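Local coordinates for protein putative thioesterase II (Thermobifida fusca, PDB 3BBJ) that probably hydrolyses acyl thioesters such as acyl-CoA, as a double-hotdog protein of the acyl-CoA thioesterase family, at residues Pro28-Gly33 with Gly38-Thr43; Ala193-Ala198 with Leu220-Arg225; Thr238-Leu241 with Phe247-Asn250. All coordinates share one frame; numbering follows the deposited sequence.

Contact 1: residues Pro28-Gly33 with Gly38-Thr43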
# COMPACT_ATOMS: atom_id res chain seq x y z
N PRO A 28 1.11 7.93 26.75
CA PRO A 28 0.69 6.58 27.14
C PRO A 28 -0.83 6.33 27.03
O PRO A 28 -1.28 5.18 27.13
CB PRO A 28 1.15 6.47 28.59
CG PRO A 28 1.26 7.86 29.07
CD PRO A 28 1.67 8.68 27.89
N GLY A 29 -1.59 7.40 26.87
CA GLY A 29 -3.03 7.31 26.61
C GLY A 29 -3.35 6.61 25.28
O GLY A 29 -4.49 6.21 25.06
N TYR A 30 -2.35 6.48 24.41
CA TYR A 30 -2.53 5.84 23.10
C TYR A 30 -1.98 4.42 23.09
O TYR A 30 -1.80 3.81 22.02
CB TYR A 30 -1.90 6.69 21.99
CG TYR A 30 -2.65 8.00 21.78
CD1 TYR A 30 -2.36 9.12 22.56
CD2 TYR A 30 -3.69 8.10 20.86
CE1 TYR A 30 -3.05 10.31 22.39
CE2 TYR A 30 -4.39 9.29 20.69
CZ TYR A 30 -4.07 10.39 21.47
OH TYR A 30 -4.74 11.58 21.33
N LEU A 31 -1.74 3.88 24.29
CA LEU A 31 -1.25 2.51 24.43
C LEU A 31 -2.41 1.59 24.19
O LEU A 31 -3.54 1.90 24.58
CB LEU A 31 -0.66 2.25 25.82
CG LEU A 31 0.70 2.86 26.18
CD1 LEU A 31 0.94 2.69 27.68
CD2 LEU A 31 1.87 2.25 25.38
N ILE A 32 -2.13 0.49 23.51
CA ILE A 32 -3.11 -0.56 23.29
C ILE A 32 -2.71 -1.82 24.09
O ILE A 32 -2.96 -2.93 23.67
CB ILE A 32 -3.22 -0.89 21.77
CG1 ILE A 32 -1.87 -1.31 21.19
CG2 ILE A 32 -3.74 0.27 21.00
CD1 ILE A 32 -1.98 -1.91 19.80
N GLY A 33 -2.12 -1.64 25.25
CA GLY A 33 -1.46 -2.72 25.96
C GLY A 33 -0.10 -2.18 26.37
O GLY A 33 -0.04 -1.12 26.99
N GLY A 38 -0.14 2.06 16.37
CA GLY A 38 0.64 2.37 15.18
C GLY A 38 0.26 3.68 14.52
O GLY A 38 1.13 4.45 14.12
N GLY A 39 -1.04 3.95 14.41
CA GLY A 39 -1.53 5.18 13.80
C GLY A 39 -1.06 6.44 14.51
O GLY A 39 -0.86 7.48 13.87
N TYR A 40 -0.91 6.35 15.82
CA TYR A 40 -0.41 7.48 16.60
C TYR A 40 1.05 7.79 16.23
O TYR A 40 1.42 8.95 16.10
CB TYR A 40 -0.57 7.20 18.11
CG TYR A 40 0.12 8.21 19.01
CD1 TYR A 40 -0.34 9.52 19.10
CD2 TYR A 40 1.24 7.85 19.75
CE1 TYR A 40 0.30 10.43 19.92
CE2 TYR A 40 1.89 8.76 20.56
CZ TYR A 40 1.42 10.04 20.65
OH TYR A 40 2.07 10.93 21.49
N LEU A 41 1.85 6.75 16.05
CA LEU A 41 3.25 6.91 15.66
C LEU A 41 3.36 7.42 14.22
O LEU A 41 4.32 8.13 13.86
CB LEU A 41 4.00 5.58 15.78
CG LEU A 41 3.91 4.79 17.09
CD1 LEU A 41 4.78 3.58 16.96
CD2 LEU A 41 4.33 5.60 18.33
N MSE A 42 2.37 7.07 13.39
CA MSE A 42 2.30 7.60 12.02
C MSE A 42 2.05 9.11 12.00
O MSE A 42 2.68 9.84 11.23
CB MSE A 42 1.25 6.85 11.21
CG MSE A 42 1.77 5.48 10.69
SE MSE A 42 0.42 4.24 10.07
CE MSE A 42 -0.76 5.49 9.19
N THR A 43 1.15 9.56 12.86
CA THR A 43 0.74 10.94 12.98
C THR A 43 1.93 11.84 13.30
O THR A 43 2.10 12.92 12.72
CB THR A 43 -0.34 11.06 14.10
OG1 THR A 43 -1.57 10.45 13.66
CG2 THR A 43 -0.60 12.50 14.44
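Y30 and Y40 bring the two segments together, their CA atoms 7.0 Å apart at the point where loop 28-33 passes the first turn of helix 38-51. The loop opens with a 3-10 turn, in which L31 N binds P28 O, and then continues as irregular loop, whereas 38-43 is regular helix. In the hotdog fold of the N-terminal half this helix is the long central one that the sheet wraps around, and the loop leads into it from strand 21-26.

Across the contact the two phenols form an offset stack, with centroids 4.5 Å apart and planes only 6° from parallel. The side chains cross at about a right angle, and Y30 CG lies over one face of the Y40 ring, offset toward its rim, 3.9 Å from Y40 CD1. Y30 CB also sits over the same Y40 face, giving a CH-pi contact of 4.2 Å to the ring centroid. On Y40, CG stands anti to the backbone N (chi1 171°), which carries the ring off the helix toward the loop; its OH is bonded to A11 O and D27 N. Replacing Y40 with an alanine would probably leave the Y30 ring without its stacking partner and A11 O and D27 N without the hydroxyl that links them. The Y30 side chain also touches R7 and F8 of helix 7-11 and L197.

Next to Y40 in the helix, G39 O receives two donors from the following turn, from opposite faces of its plane: T43 N and T43 OG1, each 3.1 Å away.

Contact 2: residues Ala193-Ala198 with Leu220-Arg225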
# COMPACT_ATOMS: atom_id res chain seq x y z
N ALA A 193 -4.27 15.93 9.83
CA ALA A 193 -3.33 15.48 10.85
C ALA A 193 -3.80 14.17 11.47
O ALA A 193 -3.00 13.36 11.89
CB ALA A 193 -3.18 16.57 11.93
N PHE A 194 -5.12 13.98 11.50
CA PHE A 194 -5.77 12.84 12.17
C PHE A 194 -5.94 11.61 11.28
O PHE A 194 -6.10 10.50 11.78
CB PHE A 194 -7.13 13.32 12.70
CG PHE A 194 -8.08 12.21 13.13
CD1 PHE A 194 -7.80 11.42 14.23
CD2 PHE A 194 -9.30 12.03 12.47
CE1 PHE A 194 -8.69 10.42 14.63
CE2 PHE A 194 -10.20 11.03 12.87
CZ PHE A 194 -9.89 10.23 13.96
N LEU A 195 -5.90 11.80 9.96
CA LEU A 195 -6.07 10.67 9.02
C LEU A 195 -5.12 9.50 9.31
O LEU A 195 -5.56 8.35 9.36
CB LEU A 195 -5.99 11.14 7.56
CG LEU A 195 -7.16 12.01 7.07
CD1 LEU A 195 -7.02 12.41 5.63
CD2 LEU A 195 -8.49 11.27 7.26
N PRO A 196 -3.82 9.77 9.52
CA PRO A 196 -2.89 8.65 9.80
C PRO A 196 -3.25 7.83 11.04
O PRO A 196 -2.97 6.61 11.09
CB PRO A 196 -1.52 9.32 9.93
CG PRO A 196 -1.78 10.81 10.05
CD PRO A 196 -3.14 11.08 9.46
N LEU A 197 -3.85 8.47 12.05
CA LEU A 197 -4.36 7.73 13.21
C LEU A 197 -5.67 7.02 12.86
O LEU A 197 -5.87 5.85 13.20
CB LEU A 197 -4.58 8.65 14.43
CG LEU A 197 -5.25 8.01 15.67
CD1 LEU A 197 -4.52 6.78 16.14
CD2 LEU A 197 -5.34 8.99 16.82
N ALA A 198 -6.56 7.75 12.20
CA ALA A 198 -7.88 7.24 11.80
C ALA A 198 -7.79 5.91 11.06
O ALA A 198 -8.53 4.99 11.36
CB ALA A 198 -8.60 8.27 10.96
N LEU A 220 1.97 -0.61 6.44
CA LEU A 220 0.76 0.14 6.10
C LEU A 220 1.15 1.23 5.13
O LEU A 220 2.11 1.98 5.36
CB LEU A 220 0.10 0.74 7.35
CG LEU A 220 -1.18 1.59 7.19
CD1 LEU A 220 -1.93 1.74 8.50
CD2 LEU A 220 -0.88 2.98 6.61
N THR A 221 0.43 1.28 4.01
CA THR A 221 0.49 2.35 3.05
C THR A 221 -0.91 2.94 2.90
O THR A 221 -1.88 2.20 2.76
CB THR A 221 0.93 1.90 1.67
OG1 THR A 221 2.27 1.41 1.72
CG2 THR A 221 0.85 3.08 0.69
N TRP A 222 -1.00 4.26 2.94
CA TRP A 222 -2.28 4.94 2.78
C TRP A 222 -2.16 6.20 1.91
O TRP A 222 -1.13 6.86 1.85
CB TRP A 222 -2.93 5.22 4.15
CG TRP A 222 -2.43 6.44 4.82
CD1 TRP A 222 -1.38 6.53 5.67
CD2 TRP A 222 -2.98 7.76 4.71
NE1 TRP A 222 -1.22 7.82 6.09
CE2 TRP A 222 -2.18 8.60 5.51
CE3 TRP A 222 -4.05 8.31 4.00
CZ2 TRP A 222 -2.43 9.97 5.63
CZ3 TRP A 222 -4.29 9.66 4.11
CH2 TRP A 222 -3.49 10.48 4.93
N HIS A 223 -3.23 6.50 1.19
CA HIS A 223 -3.23 7.60 0.24
C HIS A 223 -4.31 8.64 0.56
O HIS A 223 -5.45 8.28 0.83
CB HIS A 223 -3.47 7.04 -1.16
CG HIS A 223 -2.51 5.97 -1.56
ND1 HIS A 223 -1.16 6.20 -1.73
CD2 HIS A 223 -2.70 4.66 -1.86
CE1 HIS A 223 -0.57 5.09 -2.10
NE2 HIS A 223 -1.47 4.14 -2.19
N LEU A 224 -3.93 9.91 0.48
CA LEU A 224 -4.84 11.03 0.68
C LEU A 224 -5.37 11.40 -0.69
O LEU A 224 -4.58 11.73 -1.56
CB LEU A 224 -4.11 12.24 1.26
CG LEU A 224 -4.96 13.48 1.52
CD1 LEU A 224 -6.03 13.17 2.57
CD2 LEU A 224 -4.08 14.64 1.95
N ARG A 225 -6.70 11.38 -0.85
CA ARG A 225 -7.34 11.56 -2.15
C ARG A 225 -8.09 12.88 -2.37
O ARG A 225 -8.31 13.29 -3.51
CB ARG A 225 -8.32 10.41 -2.37
CG ARG A 225 -7.68 8.99 -2.31
CD ARG A 225 -6.42 8.88 -3.15
NE ARG A 225 -6.60 9.43 -4.51
CZ ARG A 225 -7.19 8.80 -5.52
NH1 ARG A 225 -7.70 7.58 -5.37
NH2 ARG A 225 -7.28 9.40 -6.70
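W222 reaches from strand 220-224 to L195 and P196 on helix 193-198, joining helix to sheet in the C-terminal hotdog half of the molecule. The short helix runs roughly against the strand, at 143° between their N-to-C directions, with the two axes 10.0 Å apart at closest. W222 CB leads toward the helix, and a first torsion of 83° sets CG between the backbone N and carbonyl carbon. From there the indole extends across the gap and meets the helix obliquely. NE1 lies beside the proline, 4.1 Å from P196 CB, and CZ2 is as far from P196 CD. Farther along the six-membered ring, CH2 makes the nearest approach, 3.7 Å to L195 CB, while CZ3 borders both L195 CB and L195 CD1. The tryptophan thus spans two consecutive helical residues, with NE1 and CZ2 beside the proline, CZ3 and CH2 beside the leucine.

P196 has no N-H to give to the preceding turn, and the helix is kinked here: L197 N makes only a weak bond to F194 O, which also accepts from A198 N at 2.8 Å. Q46 of helix 38-51 and A262 and S264 of strand 260-269 also touch the indole. The strand's other face looks to the dimer partner, where T221 OG1 is hydrogen-bonded to T221 OG1 of the second subunit.

Beyond the tryptophan the leucines cross at about a right angle, and the modelled L195 CD1 and L224 CD1 are 3.3 Å apart, so close that the exact spacing is doubtful.

Contact 3: residues Thr238-Leu241 with Phe247-Asn250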
# COMPACT_ATOMS: atom_id res chain seq x y z
N THR A 238 -12.29 -3.95 5.45
CA THR A 238 -12.50 -5.25 4.84
C THR A 238 -11.20 -6.03 4.79
O THR A 238 -10.13 -5.50 5.07
CB THR A 238 -13.09 -5.12 3.42
OG1 THR A 238 -12.13 -4.57 2.53
CG2 THR A 238 -14.30 -4.22 3.44
N CYS A 239 -11.32 -7.30 4.43
CA CYS A 239 -10.21 -8.23 4.38
C CYS A 239 -10.52 -9.26 3.32
O CYS A 239 -11.63 -9.80 3.29
CB CYS A 239 -10.03 -8.91 5.74
SG CYS A 239 -8.89 -10.30 5.72
N ALA A 240 -9.57 -9.51 2.43
CA ALA A 240 -9.76 -10.49 1.34
C ALA A 240 -9.15 -11.85 1.66
O ALA A 240 -9.62 -12.85 1.14
CB ALA A 240 -9.20 -9.94 0.01
N LEU A 241 -8.14 -11.90 2.52
CA LEU A 241 -7.52 -13.20 2.82
C LEU A 241 -6.80 -13.27 4.17
O LEU A 241 -6.04 -12.38 4.54
CB LEU A 241 -6.52 -13.56 1.70
CG LEU A 241 -5.83 -14.95 1.76
CD1 LEU A 241 -6.81 -16.03 1.40
CD2 LEU A 241 -4.66 -15.03 0.82
N PHE A 247 -2.83 -11.44 7.28
CA PHE A 247 -4.11 -10.88 6.83
C PHE A 247 -3.92 -9.47 6.27
O PHE A 247 -2.97 -8.76 6.64
CB PHE A 247 -5.16 -10.88 7.94
CG PHE A 247 -4.83 -10.00 9.11
CD1 PHE A 247 -4.01 -10.47 10.14
CD2 PHE A 247 -5.35 -8.72 9.21
CE1 PHE A 247 -3.69 -9.67 11.20
CE2 PHE A 247 -5.04 -7.90 10.30
CZ PHE A 247 -4.20 -8.37 11.29
N ASP A 248 -4.82 -9.09 5.38
CA ASP A 248 -4.88 -7.73 4.85
C ASP A 248 -6.07 -6.99 5.49
O ASP A 248 -7.17 -7.54 5.60
CB ASP A 248 -5.01 -7.73 3.33
CG ASP A 248 -6.28 -8.43 2.84
OD1 ASP A 248 -6.40 -9.65 3.05
OD2 ASP A 248 -7.15 -7.76 2.22
N GLU A 249 -5.84 -5.75 5.93
CA GLU A 249 -6.91 -4.88 6.45
C GLU A 249 -6.99 -3.65 5.57
O GLU A 249 -6.07 -2.84 5.52
CB GLU A 249 -6.63 -4.50 7.90
CG GLU A 249 -7.66 -3.59 8.57
CD GLU A 249 -7.34 -3.33 10.06
OE1 GLU A 249 -7.17 -4.32 10.83
OE2 GLU A 249 -7.28 -2.14 10.47
N ASN A 250 -8.10 -3.49 4.89
CA ASN A 250 -8.28 -2.42 3.93
C ASN A 250 -9.27 -1.41 4.51
O ASN A 250 -10.42 -1.75 4.69
CB ASN A 250 -8.83 -3.02 2.65
CG ASN A 250 -8.07 -4.26 2.25
OD1 ASN A 250 -6.87 -4.20 2.11
ND2 ASN A 250 -8.76 -5.40 2.11
O HOH W 1 -12.53 -1.18 2.91
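D248 turns its carboxylate across the strand gap onto the backbone of A240 and L241, and N250 and T238 line up on the same face of the hairpin. With CG of D248 set between the backbone N and carbonyl carbon (chi1 61°), the group reaches over to two successive backbone N-H groups of 238-241. L241 N, 2.9 Å from D248 OD1, uses the syn lone pair of that oxygen; A240 N comes to the syn side of D248 OD2 at 3.0 Å, somewhat out of the carboxylate plane. N250 ND2 comes to the anti side of D248 OD2, 23° out of the carboxylate plane, at 2.9 Å; this oxygen is gripped by two donors, and the asparagine amide braces the carboxylate from its own strand. The same ND2 leans weakly on T238 OG1 at 3.5 Å, the two side chains crossing at about a right angle.

Beneath this polar row the backbones of T238 and N250 form an antiparallel hydrogen-bonded pair, with T238 N 3.0 Å from N250 O and N250 N 2.9 Å from T238 O. On the opposite face C239 SG packs at F247 CB, and C239 also touches I205 and L209; E249 also lies there, its OE1 bonded to I205 N.

D248 has a further partner in R225 of the second subunit, which forms a salt bridge with OD1 and is also hydrogen-bonded to L241 O. Since L241 pairs in an antiparallel ladder with a strand of that subunit, the sheet continues across the interface. The arrangement is that of a beta hairpin of the C-terminal hotdog half whose first strand is irregular at C239 and A240, an aspartate side chain taking the place of regular ladder bonds next to the dimer interface.

In the fold
The three contacts follow one another along the chain without nesting or crossing. Contact 1 closes the short loop 34-37 that leads into helix 38-51 of the N-terminal half. Contact 2 closes the much longer connection 199-216 between helix 191-198 and strand 217-224, and contact 3 closes the hairpin around the turn 244-245. The first two adjoin: M42 and T43 of helix 38-51 pack on helix 191-198, tying together the helices of the two hotdog halves. Contact 3 stands apart, its nearest atoms about 7 Å from contact 2 and about 10 Å from contact 1. Across the dimer, however, R225 from contact 2 of one subunit reaches contact 3 of the other.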